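Local coordinates for protein type III pantothenate kinase (Campylobacter jejuni, PDB 2NRH) that probably catalyses the ATP-dependent phosphorylation of pantothenate, the first step of coenzyme A biosynthesis, at residues N59-F64 and L73-I78; A80-E85 and M199-K204; G108-P113 and Y159-D164; G153-I158 and G178-N183. The protein carries 2 engineered substitutions. One frame throughout, in Å; residues are numbered along the deposited sequence.

Contact 1. Residues N59-F64 and L73-I78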
loop_
_atom_site.group_PDB
_atom_site.type_symbol
_atom_site.label_atom_id
_atom_site.label_comp_id
_atom_site.label_asym_id
_atom_site.label_seq_id
_atom_site.Cartn_x
_atom_site.Cartn_y
_atom_site.Cartn_z
ATOM N N ASN B 59 -2.699 -33.676 -3.639
ATOM C CA ASN B 59 -2.174 -32.379 -4.056
ATOM C C ASN B 59 -2.460 -32.166 -5.540
ATOM O O ASN B 59 -2.110 -33.011 -6.386
ATOM C CB ASN B 59 -0.681 -32.312 -3.727
ATOM C CG ASN B 59 -0.080 -30.923 -3.899
ATOM O OD1 ASN B 59 -0.733 -29.957 -4.268
ATOM N ND2 ASN B 59 1.207 -30.844 -3.675
ATOM N N LEU B 60 -3.166 -31.082 -5.847
ATOM C CA LEU B 60 -3.497 -30.810 -7.218
ATOM C C LEU B 60 -2.418 -30.015 -7.927
ATOM O O LEU B 60 -2.456 -29.870 -9.170
ATOM C CB LEU B 60 -4.824 -30.067 -7.332
ATOM C CG LEU B 60 -6.181 -30.737 -7.111
ATOM C CD1 LEU B 60 -7.249 -29.832 -7.732
ATOM C CD2 LEU B 60 -6.310 -32.189 -7.636
ATOM N N GLU B 61 -1.500 -29.435 -7.146
ATOM C CA GLU B 61 -0.496 -28.537 -7.736
ATOM C C GLU B 61 0.228 -29.109 -8.965
ATOM O O GLU B 61 0.381 -28.396 -9.950
ATOM C CB GLU B 61 0.524 -28.068 -6.699
ATOM C CG GLU B 61 1.674 -27.244 -7.247
ATOM C CD GLU B 61 2.320 -26.392 -6.128
ATOM O OE1 GLU B 61 1.943 -26.611 -4.961
ATOM O OE2 GLU B 61 3.212 -25.548 -6.401
ATOM N N PRO B 62 0.689 -30.390 -8.900
ATOM C CA PRO B 62 1.426 -30.975 -10.052
ATOM C C PRO B 62 0.638 -31.043 -11.351
ATOM O O PRO B 62 1.256 -31.150 -12.405
ATOM C CB PRO B 62 1.796 -32.403 -9.566
ATOM C CG PRO B 62 1.768 -32.279 -7.990
ATOM C CD PRO B 62 0.599 -31.343 -7.764
ATOM N N TYR B 63 -0.688 -30.968 -11.293
ATOM C CA TYR B 63 -1.540 -31.073 -12.482
ATOM C C TYR B 63 -1.753 -29.754 -13.219
ATOM O O TYR B 63 -2.221 -29.734 -14.374
ATOM C CB TYR B 63 -2.880 -31.717 -12.118
ATOM C CG TYR B 63 -2.706 -33.113 -11.578
ATOM C CD1 TYR B 63 -2.671 -34.206 -12.447
ATOM C CD2 TYR B 63 -2.527 -33.354 -10.200
ATOM C CE1 TYR B 63 -2.503 -35.482 -11.982
ATOM C CE2 TYR B 63 -2.340 -34.639 -9.720
ATOM C CZ TYR B 63 -2.340 -35.702 -10.630
ATOM O OH TYR B 63 -2.154 -37.014 -10.207
ATOM N N PHE B 64 -1.393 -28.649 -12.560
ATOM C CA PHE B 64 -1.613 -27.322 -13.134
ATOM C C PHE B 64 -0.586 -27.021 -14.205
ATOM O O PHE B 64 0.571 -26.796 -13.885
ATOM C CB PHE B 64 -1.573 -26.238 -12.032
ATOM C CG PHE B 64 -2.916 -26.000 -11.358
ATOM C CD1 PHE B 64 -3.846 -25.126 -11.914
ATOM C CD2 PHE B 64 -3.241 -26.667 -10.203
ATOM C CE1 PHE B 64 -5.058 -24.937 -11.323
ATOM C CE2 PHE B 64 -4.471 -26.502 -9.605
ATOM C CZ PHE B 64 -5.377 -25.629 -10.153
ATOM N N LEU B 73 5.725 -18.421 -8.908
ATOM C CA LEU B 73 4.312 -17.990 -8.832
ATOM C C LEU B 73 3.490 -18.884 -7.862
ATOM O O LEU B 73 3.628 -20.121 -7.885
ATOM C CB LEU B 73 3.713 -17.999 -10.231
ATOM C CG LEU B 73 2.285 -17.448 -10.374
ATOM C CD1 LEU B 73 2.108 -16.019 -9.755
ATOM C CD2 LEU B 73 1.943 -17.465 -11.841
ATOM N N GLY B 74 2.689 -18.285 -6.977
ATOM C CA GLY B 74 1.952 -19.063 -5.979
ATOM C C GLY B 74 0.865 -19.889 -6.642
ATOM O O GLY B 74 0.190 -19.440 -7.586
ATOM N N ILE B 75 0.706 -21.116 -6.169
ATOM C CA ILE B 75 -0.342 -22.021 -6.708
ATOM C C ILE B 75 -1.729 -21.424 -6.546
ATOM O O ILE B 75 -2.668 -21.695 -7.323
ATOM C CB ILE B 75 -0.213 -23.494 -6.113
ATOM C CG1 ILE B 75 -1.109 -24.468 -6.899
ATOM C CG2 ILE B 75 -0.565 -23.556 -4.625
ATOM C CD1 ILE B 75 -1.150 -24.195 -8.408
ATOM N N ASP B 76 -1.886 -20.617 -5.513
ATOM C CA ASP B 76 -3.176 -19.919 -5.348
ATOM C C ASP B 76 -3.522 -18.942 -6.481
ATOM O O ASP B 76 -4.657 -18.871 -6.936
ATOM C CB ASP B 76 -3.252 -19.237 -3.985
ATOM C CG ASP B 76 -2.140 -18.236 -3.762
ATOM O OD1 ASP B 76 -1.012 -18.289 -4.375
ATOM O OD2 ASP B 76 -2.399 -17.362 -2.918
ATOM N N ARG B 77 -2.539 -18.165 -6.919
ATOM C CA ARG B 77 -2.692 -17.270 -8.081
ATOM C C ARG B 77 -2.861 -18.074 -9.381
ATOM O O ARG B 77 -3.694 -17.731 -10.208
ATOM C CB ARG B 77 -1.492 -16.335 -8.154
ATOM C CG ARG B 77 -1.449 -15.451 -6.917
ATOM C CD ARG B 77 -0.161 -14.633 -6.780
ATOM N NE ARG B 77 0.069 -13.667 -7.833
ATOM C CZ ARG B 77 1.215 -13.017 -8.017
ATOM N NH1 ARG B 77 2.223 -13.152 -7.172
ATOM N NH2 ARG B 77 1.332 -12.156 -9.006
ATOM N N ILE B 78 -2.078 -19.135 -9.558
ATOM C CA ILE B 78 -2.246 -19.992 -10.707
ATOM C C ILE B 78 -3.707 -20.498 -10.809
ATOM O O ILE B 78 -4.352 -20.318 -11.838
ATOM C CB ILE B 78 -1.210 -21.170 -10.722
ATOM C CG1 ILE B 78 0.170 -20.638 -11.066
ATOM C CG2 ILE B 78 -1.633 -22.253 -11.745
ATOM C CD1 ILE B 78 1.334 -21.569 -10.816
#
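The first turn of helix 75-81, which with Gly74 at its N-cap forms part of the predicted substrate site, packs through Ile75 and Ile78 against Glu61 and Phe64 in the loop after strand 57-59. Ile75 points at this loop and shares its branches between two partners. Its CD1 lies over one face of the Phe64 ring in a CH-pi contact, 4.1 Å from the ring centroid and 29° off the normal. The ring atom closest to that methyl is Phe64 CD2, 3.7 Å from Ile75 CD1. Glu61 comes to the same isoleucine at a slant: the methylenes of its extended chain pack on Ile75 CG1, with Glu61 CG at 3.9 Å, and its carboxylate rests in van der Waals contact beside Ile75 CB, 3.8 Å from Glu61 CD. One turn on, Ile78 slides past Phe64 in the opposite direction, with CG2 3.6 Å from Phe64 CD1; because CG1 stays near the backbone N (chi1 -73°), CG2 is the branch turned to the ring. The loop is shaped by an Asx turn, in which Asn59 OD1 accepts from Glu61 N at 3.0 Å as the 3-10 segment 61-63 begins. Around this packing, Ile75 also touches Ile41 of strand 38-42, while Phe64 rests on Ile202 of helix 194-204 and meets the Tyr82 ring edge-to-face.

Contact 2. Residues A80-E85 and M199-K204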
loop_
_atom_site.group_PDB
_atom_site.type_symbol
_atom_site.label_atom_id
_atom_site.label_comp_id
_atom_site.label_asym_id
_atom_site.label_seq_id
_atom_site.Cartn_x
_atom_site.Cartn_y
_atom_site.Cartn_z
ATOM N N ALA B 80 -6.426 -19.376 -9.545
ATOM C CA ALA B 80 -7.435 -18.315 -9.811
ATOM C C ALA B 80 -7.380 -17.798 -11.232
ATOM O O ALA B 80 -8.398 -17.294 -11.735
ATOM C CB ALA B 80 -7.302 -17.147 -8.860
ATOM N N CYS B 81 -6.198 -17.856 -11.846
ATOM C CA CYS B 81 -6.051 -17.487 -13.262
ATOM C C CYS B 81 -6.496 -18.590 -14.217
ATOM O O CYS B 81 -6.665 -18.365 -15.410
ATOM C CB CYS B 81 -4.606 -17.107 -13.593
ATOM S SG CYS B 81 -4.150 -15.546 -12.851
ATOM N N TYR B 82 -6.622 -19.787 -13.692
ATOM C CA TYR B 82 -6.637 -20.956 -14.522
ATOM C C TYR B 82 -7.872 -21.056 -15.447
ATOM O O TYR B 82 -7.743 -21.596 -16.551
ATOM C CB TYR B 82 -6.581 -22.203 -13.652
ATOM C CG TYR B 82 -6.046 -23.415 -14.375
ATOM C CD1 TYR B 82 -4.829 -23.355 -15.055
ATOM C CD2 TYR B 82 -6.743 -24.617 -14.383
ATOM C CE1 TYR B 82 -4.320 -24.435 -15.705
ATOM C CE2 TYR B 82 -6.213 -25.728 -15.041
ATOM C CZ TYR B 82 -5.001 -25.611 -15.683
ATOM O OH TYR B 82 -4.432 -26.684 -16.307
ATOM N N THR B 83 -9.064 -20.622 -14.999
ATOM C CA THR B 83 -10.266 -20.764 -15.865
ATOM C C THR B 83 -10.432 -19.533 -16.788
ATOM O O THR B 83 -11.433 -19.384 -17.483
ATOM C CB THR B 83 -11.533 -20.966 -15.071
ATOM O OG1 THR B 83 -11.682 -19.873 -14.165
ATOM C CG2 THR B 83 -11.474 -22.226 -14.311
ATOM N N ILE B 84 -9.425 -18.668 -16.783
ATOM C CA ILE B 84 -9.456 -17.399 -17.527
ATOM C C ILE B 84 -8.506 -17.428 -18.725
ATOM O O ILE B 84 -7.352 -17.809 -18.606
ATOM C CB ILE B 84 -9.260 -16.175 -16.525
ATOM C CG1 ILE B 84 -10.570 -16.018 -15.723
ATOM C CG2 ILE B 84 -8.942 -14.852 -17.234
ATOM C CD1 ILE B 84 -10.397 -15.915 -14.293
ATOM N N GLU B 85 -9.043 -17.058 -19.885
ATOM C CA GLU B 85 -8.328 -17.044 -21.167
ATOM C C GLU B 85 -7.705 -15.702 -21.403
ATOM O O GLU B 85 -6.622 -15.614 -21.932
ATOM C CB GLU B 85 -9.297 -17.370 -22.326
ATOM C CG GLU B 85 -9.620 -18.931 -22.529
ATOM C CD GLU B 85 -11.009 -19.233 -23.231
ATOM O OE1 GLU B 85 -11.630 -18.352 -23.925
ATOM O OE2 GLU B 85 -11.493 -20.375 -23.048
ATOM N N MET B 199 -9.372 -25.345 -9.526
ATOM C CA MET B 199 -9.307 -26.719 -8.983
ATOM C C MET B 199 -10.345 -27.684 -9.614
ATOM O O MET B 199 -10.037 -28.834 -9.909
ATOM C CB MET B 199 -9.433 -26.706 -7.469
ATOM C CG MET B 199 -8.393 -25.817 -6.726
ATOM S SD MET B 199 -8.715 -25.765 -4.935
ATOM C CE MET B 199 -8.221 -27.355 -4.578
ATOM N N LYS B 200 -11.575 -27.209 -9.805
ATOM C CA LYS B 200 -12.622 -27.990 -10.451
ATOM C C LYS B 200 -12.150 -28.389 -11.847
ATOM O O LYS B 200 -12.266 -29.552 -12.234
ATOM C CB LYS B 200 -13.926 -27.164 -10.563
ATOM C CG LYS B 200 -15.151 -27.899 -10.037
ATOM C CD LYS B 200 -15.884 -27.070 -8.984
ATOM C CE LYS B 200 -16.820 -27.937 -8.095
ATOM N NZ LYS B 200 -18.001 -27.153 -7.518
ATOM N N LYS B 201 -11.607 -27.415 -12.584
ATOM C CA LYS B 201 -11.088 -27.633 -13.934
ATOM C C LYS B 201 -9.992 -28.651 -13.957
ATOM O O LYS B 201 -9.948 -29.466 -14.881
ATOM C CB LYS B 201 -10.618 -26.337 -14.587
ATOM C CG LYS B 201 -10.027 -26.513 -16.004
ATOM C CD LYS B 201 -9.780 -25.171 -16.741
ATOM C CE LYS B 201 -8.528 -25.270 -17.731
ATOM N NZ LYS B 201 -8.168 -24.023 -18.554
ATOM N N ILE B 202 -9.106 -28.638 -12.965
ATOM C CA ILE B 202 -8.033 -29.651 -12.954
ATOM C C ILE B 202 -8.575 -31.078 -12.903
ATOM O O ILE B 202 -8.003 -31.994 -13.518
ATOM C CB ILE B 202 -7.013 -29.444 -11.805
ATOM C CG1 ILE B 202 -5.979 -28.384 -12.204
ATOM C CG2 ILE B 202 -6.360 -30.797 -11.347
ATOM C CD1 ILE B 202 -5.575 -28.378 -13.622
ATOM N N ILE B 203 -9.671 -31.241 -12.169
ATOM C CA ILE B 203 -10.261 -32.539 -11.914
ATOM C C ILE B 203 -11.022 -33.014 -13.132
ATOM O O ILE B 203 -11.017 -34.202 -13.431
ATOM C CB ILE B 203 -11.137 -32.511 -10.663
ATOM C CG1 ILE B 203 -10.244 -32.432 -9.432
ATOM C CG2 ILE B 203 -11.925 -33.793 -10.506
ATOM C CD1 ILE B 203 -10.765 -31.577 -8.322
ATOM N N LYS B 204 -11.637 -32.085 -13.861
ATOM C CA LYS B 204 -12.375 -32.440 -15.059
ATOM C C LYS B 204 -11.424 -32.778 -16.196
ATOM O O LYS B 204 -11.860 -33.293 -17.227
ATOM C CB LYS B 204 -13.375 -31.340 -15.471
ATOM C CG LYS B 204 -12.754 -30.106 -16.159
ATOM C CD LYS B 204 -13.724 -29.342 -17.119
ATOM C CE LYS B 204 -13.454 -29.740 -18.601
ATOM N NZ LYS B 204 -12.262 -28.996 -19.202
#
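Lys201 makes both polar interactions of this contact with a single residue, Tyr82. Its ammonium donates to the backbone carbonyl, with Lys201 NZ 3.2 Å from Tyr82 O and a C=O...N angle of 152°. The same nitrogen stands over one face of the phenol ring as a cation-pi partner, 4.4 Å from the ring centroid and only 12° off its normal. Carbonyl and ring thus hold the charge from two directions, and the ring's pi cloud would be expected to stabilise it further.

Apolar contact accompanies these bonds. The lysine chain leaves the helix with CG anti to the backbone N (chi1 179°) and bends further out, which carries its methylenes across the ring at about a right angle. Lys201 CE is 3.6 Å from Tyr82 CE2, and Lys201 CD is 3.9 Å from Tyr82 CD2. Beside them Thr83 CG2 makes a looser touch on Lys201 CD at 4.2 Å. Ile202 crosses the same ring at about a right angle, its CG1 3.9 Å from Tyr82 CE2. At the far end of the ring, Tyr82 OH has a weak hydrogen bond with Glu205 OE1.

Backbone hydrogen bonding shapes the receiving side: Ile84 N to Cys81 O, 3.1 Å, closes a type I beta turn with Tyr82 and Thr83 at its corners. The arrangement is a cation-pi interaction combined with a lysine-to-carbonyl hydrogen bond, joining helix 194-204, near the end of the chain, to the turn that leads from helix 75-81 to strand 87-92, within a kinase of the actin-like ATPase (ASKHA) superfamily.

Contact 3. Residues G108-P113 and Y159-D164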
loop_
_atom_site.group_PDB
_atom_site.type_symbol
_atom_site.label_atom_id
_atom_site.label_comp_id
_atom_site.label_asym_id
_atom_site.label_seq_id
_atom_site.Cartn_x
_atom_site.Cartn_y
_atom_site.Cartn_z
ATOM N N GLY B 108 2.486 -11.606 -16.361
ATOM C CA GLY B 108 3.121 -10.883 -15.267
ATOM C C GLY B 108 2.050 -10.543 -14.274
ATOM O O GLY B 108 0.884 -10.830 -14.506
ATOM N N GLY B 109 2.446 -9.995 -13.146
ATOM C CA GLY B 109 1.481 -9.681 -12.089
ATOM C C GLY B 109 2.167 -8.901 -10.983
ATOM O O GLY B 109 3.421 -8.773 -10.965
ATOM N N PHE B 110 1.376 -8.378 -10.053
ATOM C CA PHE B 110 1.974 -7.642 -8.934
ATOM C C PHE B 110 1.148 -7.676 -7.675
ATOM O O PHE B 110 -0.003 -8.118 -7.686
ATOM C CB PHE B 110 2.312 -6.204 -9.301
ATOM C CG PHE B 110 1.145 -5.421 -9.808
ATOM C CD1 PHE B 110 0.479 -4.521 -8.950
ATOM C CD2 PHE B 110 0.716 -5.562 -11.146
ATOM C CE1 PHE B 110 -0.628 -3.784 -9.411
ATOM C CE2 PHE B 110 -0.373 -4.804 -11.635
ATOM C CZ PHE B 110 -1.068 -3.912 -10.775
ATOM N N ILE B 111 1.761 -7.165 -6.609
ATOM C CA ILE B 111 1.269 -7.377 -5.247
ATOM C C ILE B 111 1.174 -6.066 -4.477
ATOM O O ILE B 111 2.041 -5.111 -4.553
ATOM C CB ILE B 111 2.162 -8.429 -4.435
ATOM C CG1 ILE B 111 2.393 -9.695 -5.244
ATOM C CG2 ILE B 111 1.589 -8.732 -3.028
ATOM C CD1 ILE B 111 3.534 -10.492 -4.718
ATOM N N LEU B 112 0.117 -6.021 -3.713
ATOM C CA LEU B 112 -0.142 -4.851 -2.873
ATOM C C LEU B 112 -0.426 -5.324 -1.456
ATOM O O LEU B 112 -0.912 -6.444 -1.271
ATOM C CB LEU B 112 -1.386 -4.184 -3.471
ATOM C CG LEU B 112 -1.395 -2.933 -4.364
ATOM C CD1 LEU B 112 -0.197 -2.777 -5.129
ATOM C CD2 LEU B 112 -2.622 -2.856 -5.264
ATOM N N PRO B 113 -0.255 -4.465 -0.448
ATOM C CA PRO B 113 -0.835 -4.991 0.816
ATOM C C PRO B 113 -2.359 -5.170 0.735
ATOM O O PRO B 113 -3.045 -4.443 -0.029
ATOM C CB PRO B 113 -0.485 -3.898 1.875
ATOM C CG PRO B 113 0.599 -3.059 1.253
ATOM C CD PRO B 113 0.232 -3.090 -0.269
ATOM N N TYR B 159 -7.526 1.277 -7.103
ATOM C CA TYR B 159 -8.335 1.567 -8.275
ATOM C C TYR B 159 -7.465 1.928 -9.495
ATOM O O TYR B 159 -7.656 1.394 -10.555
ATOM C CB TYR B 159 -9.380 2.679 -7.999
ATOM C CG TYR B 159 -10.123 3.083 -9.264
ATOM C CD1 TYR B 159 -11.254 2.373 -9.688
ATOM C CD2 TYR B 159 -9.660 4.132 -10.079
ATOM C CE1 TYR B 159 -11.934 2.718 -10.878
ATOM C CE2 TYR B 159 -10.317 4.467 -11.280
ATOM C CZ TYR B 159 -11.455 3.758 -11.661
ATOM O OH TYR B 159 -12.142 4.110 -12.818
ATOM N N LEU B 160 -6.505 2.826 -9.343
ATOM C CA LEU B 160 -5.702 3.211 -10.493
ATOM C C LEU B 160 -4.745 2.143 -10.972
ATOM O O LEU B 160 -4.605 1.967 -12.192
ATOM C CB LEU B 160 -4.952 4.533 -10.267
ATOM C CG LEU B 160 -5.731 5.838 -10.028
ATOM C CD1 LEU B 160 -4.790 6.930 -9.585
ATOM C CD2 LEU B 160 -6.481 6.219 -11.298
ATOM N N LEU B 161 -4.082 1.427 -10.052
ATOM C CA LEU B 161 -3.272 0.280 -10.471
ATOM C C LEU B 161 -4.082 -0.730 -11.239
ATOM O O LEU B 161 -3.620 -1.234 -12.259
ATOM C CB LEU B 161 -2.562 -0.417 -9.313
ATOM C CG LEU B 161 -1.340 0.357 -8.876
ATOM C CD1 LEU B 161 -1.135 0.076 -7.406
ATOM C CD2 LEU B 161 -0.091 0.019 -9.755
ATOM N N ILE B 162 -5.278 -1.043 -10.782
ATOM C CA ILE B 162 -6.027 -2.029 -11.524
ATOM C C ILE B 162 -6.540 -1.533 -12.887
ATOM O O ILE B 162 -6.594 -2.318 -13.833
ATOM C CB ILE B 162 -7.180 -2.582 -10.743
ATOM C CG1 ILE B 162 -6.668 -3.443 -9.580
ATOM C CG2 ILE B 162 -8.126 -3.334 -11.683
ATOM C CD1 ILE B 162 -7.709 -3.581 -8.490
ATOM N N LYS B 163 -6.896 -0.245 -12.962
ATOM C CA LYS B 163 -7.379 0.381 -14.188
ATOM C C LYS B 163 -6.283 0.363 -15.244
ATOM O O LYS B 163 -6.514 0.036 -16.390
ATOM C CB LYS B 163 -7.835 1.837 -13.947
ATOM C CG LYS B 163 -8.993 2.278 -14.869
ATOM C CD LYS B 163 -8.841 3.689 -15.394
ATOM C CE LYS B 163 -9.404 4.731 -14.439
ATOM N NZ LYS B 163 -10.608 5.462 -14.999
ATOM N N ASP B 164 -5.090 0.708 -14.819
ATOM C CA ASP B 164 -3.951 0.749 -15.692
ATOM C C ASP B 164 -3.587 -0.653 -16.229
ATOM O O ASP B 164 -3.209 -0.792 -17.390
ATOM C CB ASP B 164 -2.784 1.341 -14.903
ATOM C CG ASP B 164 -1.528 1.391 -15.682
ATOM O OD1 ASP B 164 -1.412 2.245 -16.580
ATOM O OD2 ASP B 164 -0.630 0.592 -15.395
#
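Leu161 carries the helix side of this contact and meets both Phe110 and Leu112, neighbours on the same face of strand 105-113. Ahead of it in helix 146-165, Tyr159 turns to another side, where its ring stacks on Phe185 and its OH accepts a hydrogen bond from Lys163 NZ at 3.0 Å. Leu161 is directed to the strand, where each of its methyls has its own neighbour. Its CB and CD2 lie beside the outer part of the Phe110 ring, each 3.9 Å from Phe110 CE1, and the neighbouring ring atom Phe110 CZ is 4.0 Å from Leu161 O. The ring gets there with CG placed between the backbone N and the carbonyl carbon (chi1 56°). The other methyl, Leu161 CD1, fits against the fork of Leu112, 3.8 Å from Leu112 CD1 and 3.9 Å from Leu112 CD2. Ile162 turns from this contact to Leu171 and Phe173 of strand 171-174, so successive helix residues serve different strands.

The second subunit closes in on the same side chains: Phe110 meets the ring of Tyr152 of that subunit, Leu112 packs on its Gly153 and Leu161 on its Gly157. Everything that touches between the strand and the helix is hydrocarbon or aromatic carbon apart from one carbonyl oxygen near a ring carbon. The contact itself therefore rests on dispersion and the exclusion of water, with no polar bond between the two segments, and the buried surface continues into the interface of the homodimer.

Contact 4. Residues G153-I158 and G178-N183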
loop_
_atom_site.group_PDB
_atom_site.type_symbol
_atom_site.label_atom_id
_atom_site.label_comp_id
_atom_site.label_asym_id
_atom_site.label_seq_id
_atom_site.Cartn_x
_atom_site.Cartn_y
_atom_site.Cartn_z
ATOM N N GLY B 153 -6.235 7.373 -0.179
ATOM C CA GLY B 153 -4.892 6.949 -0.494
ATOM C C GLY B 153 -4.923 5.470 -0.868
ATOM O O GLY B 153 -4.464 5.091 -1.926
ATOM N N VAL B 154 -5.512 4.672 0.001
ATOM C CA VAL B 154 -5.591 3.245 -0.161
ATOM C C VAL B 154 -6.455 2.920 -1.356
ATOM O O VAL B 154 -5.963 2.299 -2.327
ATOM C CB VAL B 154 -6.102 2.545 1.153
ATOM C CG1 VAL B 154 -6.471 1.080 0.950
ATOM C CG2 VAL B 154 -5.075 2.692 2.229
ATOM N N PHE B 155 -7.726 3.304 -1.302
ATOM C CA PHE B 155 -8.644 2.749 -2.274
ATOM C C PHE B 155 -8.379 3.250 -3.696
ATOM O O PHE B 155 -8.548 2.505 -4.673
ATOM C CB PHE B 155 -10.106 2.964 -1.895
ATOM C CG PHE B 155 -10.505 2.352 -0.583
ATOM C CD1 PHE B 155 -9.861 1.228 -0.087
ATOM C CD2 PHE B 155 -11.560 2.913 0.156
ATOM C CE1 PHE B 155 -10.236 0.670 1.148
ATOM C CE2 PHE B 155 -11.950 2.374 1.388
ATOM C CZ PHE B 155 -11.287 1.236 1.890
ATOM N N LYS B 156 -7.966 4.506 -3.821
ATOM C CA LYS B 156 -7.687 5.040 -5.148
ATOM C C LYS B 156 -6.416 4.531 -5.758
ATOM O O LYS B 156 -6.357 4.397 -6.992
ATOM C CB LYS B 156 -7.699 6.572 -5.206
ATOM C CG LYS B 156 -8.417 7.006 -6.505
ATOM C CD LYS B 156 -7.929 8.259 -7.131
ATOM C CE LYS B 156 -8.868 8.588 -8.279
ATOM N NZ LYS B 156 -8.652 10.019 -8.747
ATOM N N GLY B 157 -5.407 4.293 -4.912
ATOM C CA GLY B 157 -4.183 3.629 -5.299
ATOM C C GLY B 157 -4.425 2.267 -5.937
ATOM O O GLY B 157 -3.832 1.957 -6.969
ATOM N N ILE B 158 -5.285 1.459 -5.324
ATOM C CA ILE B 158 -5.714 0.165 -5.883
ATOM C C ILE B 158 -6.573 0.344 -7.132
ATOM O O ILE B 158 -6.413 -0.397 -8.084
ATOM C CB ILE B 158 -6.551 -0.705 -4.848
ATOM C CG1 ILE B 158 -5.753 -1.031 -3.593
ATOM C CG2 ILE B 158 -6.940 -2.008 -5.416
ATOM C CD1 ILE B 158 -6.642 -1.409 -2.468
ATOM N N GLY B 178 -12.907 -8.661 -2.573
ATOM C CA GLY B 178 -13.017 -8.594 -4.040
ATOM C C GLY B 178 -14.268 -7.852 -4.536
ATOM O O GLY B 178 -14.160 -7.014 -5.460
ATOM N N GLN B 179 -15.426 -8.127 -3.897
ATOM C CA GLN B 179 -16.727 -7.514 -4.297
ATOM C C GLN B 179 -16.687 -5.978 -4.168
ATOM O O GLN B 179 -17.042 -5.232 -5.110
ATOM C CB GLN B 179 -17.939 -8.121 -3.541
ATOM C CG GLN B 179 -19.327 -7.541 -4.021
ATOM C CD GLN B 179 -19.593 -7.748 -5.520
ATOM O OE1 GLN B 179 -19.974 -8.822 -5.933
ATOM N NE2 GLN B 179 -19.376 -6.711 -6.331
ATOM N N PHE B 180 -16.180 -5.534 -3.018
ATOM C CA PHE B 180 -15.913 -4.144 -2.772
ATOM C C PHE B 180 -15.066 -3.472 -3.874
ATOM O O PHE B 180 -15.426 -2.402 -4.416
ATOM C CB PHE B 180 -15.270 -4.011 -1.420
ATOM C CG PHE B 180 -14.733 -2.667 -1.174
ATOM C CD1 PHE B 180 -15.593 -1.585 -0.999
ATOM C CD2 PHE B 180 -13.372 -2.456 -1.122
ATOM C CE1 PHE B 180 -15.080 -0.342 -0.777
ATOM C CE2 PHE B 180 -12.898 -1.221 -0.933
ATOM C CZ PHE B 180 -13.743 -0.171 -0.747
ATOM N N LEU B 181 -13.962 -4.111 -4.248
ATOM C CA LEU B 181 -13.110 -3.553 -5.315
ATOM C C LEU B 181 -13.776 -3.636 -6.698
ATOM O O LEU B 181 -13.684 -2.702 -7.479
ATOM C CB LEU B 181 -11.756 -4.230 -5.338
ATOM C CG LEU B 181 -10.884 -3.969 -4.096
ATOM C CD1 LEU B 181 -9.624 -4.764 -4.302
ATOM C CD2 LEU B 181 -10.580 -2.448 -3.884
ATOM N N ALA B 182 -14.478 -4.742 -6.964
ATOM C CA ALA B 182 -15.186 -4.929 -8.227
ATOM C C ALA B 182 -16.177 -3.752 -8.521
ATOM O O ALA B 182 -16.174 -3.176 -9.624
ATOM C CB ALA B 182 -15.893 -6.241 -8.200
ATOM N N ASN B 183 -16.961 -3.368 -7.504
ATOM C CA ASN B 183 -17.943 -2.290 -7.589
ATOM C C ASN B 183 -17.401 -0.990 -8.127
ATOM O O ASN B 183 -18.167 -0.208 -8.642
ATOM C CB ASN B 183 -18.701 -2.100 -6.280
ATOM C CG ASN B 183 -19.474 -3.331 -5.891
ATOM O OD1 ASN B 183 -19.671 -4.200 -6.722
ATOM N ND2 ASN B 183 -19.870 -3.453 -4.620
#
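Phe155, on helix 146-165, receives the edge of Phe180 from helix 178-182 in a T-shaped stack. The ring centroids are 4.9 Å apart and the planes meet at 69°. Phe180 CZ stands over the centre of the Phe155 face, 3.8 Å from Phe155 CE2, and Phe180 CE2 comes 3.9 Å from Phe155 CE1. The approach suits the quadrupoles of the two rings, since C-H groups of one point into the pi cloud of the other. Phe180 reaches across because its CG is anti to the backbone N (chi1 169°). Next along the helix, Lys156 faces elsewhere and forms a salt bridge with Asp164 of the second subunit. One turn after Phe155, Ile158 repeats the crossing in aliphatic form: its CG2 sits 4.0 Å from both Leu181 CD1 and Leu181 CD2, the side chains meeting at about a right angle. Ile115 of helix 115-125 touches both phenylalanines, while Leu181 also rests on Phe173 of strand 171-174. Helix 178-182 lies in the connection between the parallel neighbours 171-174 and 188-190, a beta-alpha-beta crossover, and its packing on helix 146-165 fits the layered alpha/beta architecture of actin-like ATPases.

The contacts form two pairs, each with centres about 10 Å apart. Contacts 1 and 2 share helix 75-81 and merge where Phe64 CZ meets Ile202 CG1 at 3.5 Å. Contacts 3 and 4 share helix 146-165, join through Leu112 CD2 and Ile158 CG1 at 4.0 Å, and both reach the second subunit. Centres of contacts 1 and 4 are about 26 Å apart, on opposite sides of the chain's centre. Arg77 bridges the pairs: it belongs to the predicted substrate site in 73-78, with Asp76, the predicted proton acceptor, and packs on Gly109 to Ile111 of contact 3. The Phe110 side chain is about 6 Å from that of Arg77, which brings the dimer interface near the probable pantothenate pocket.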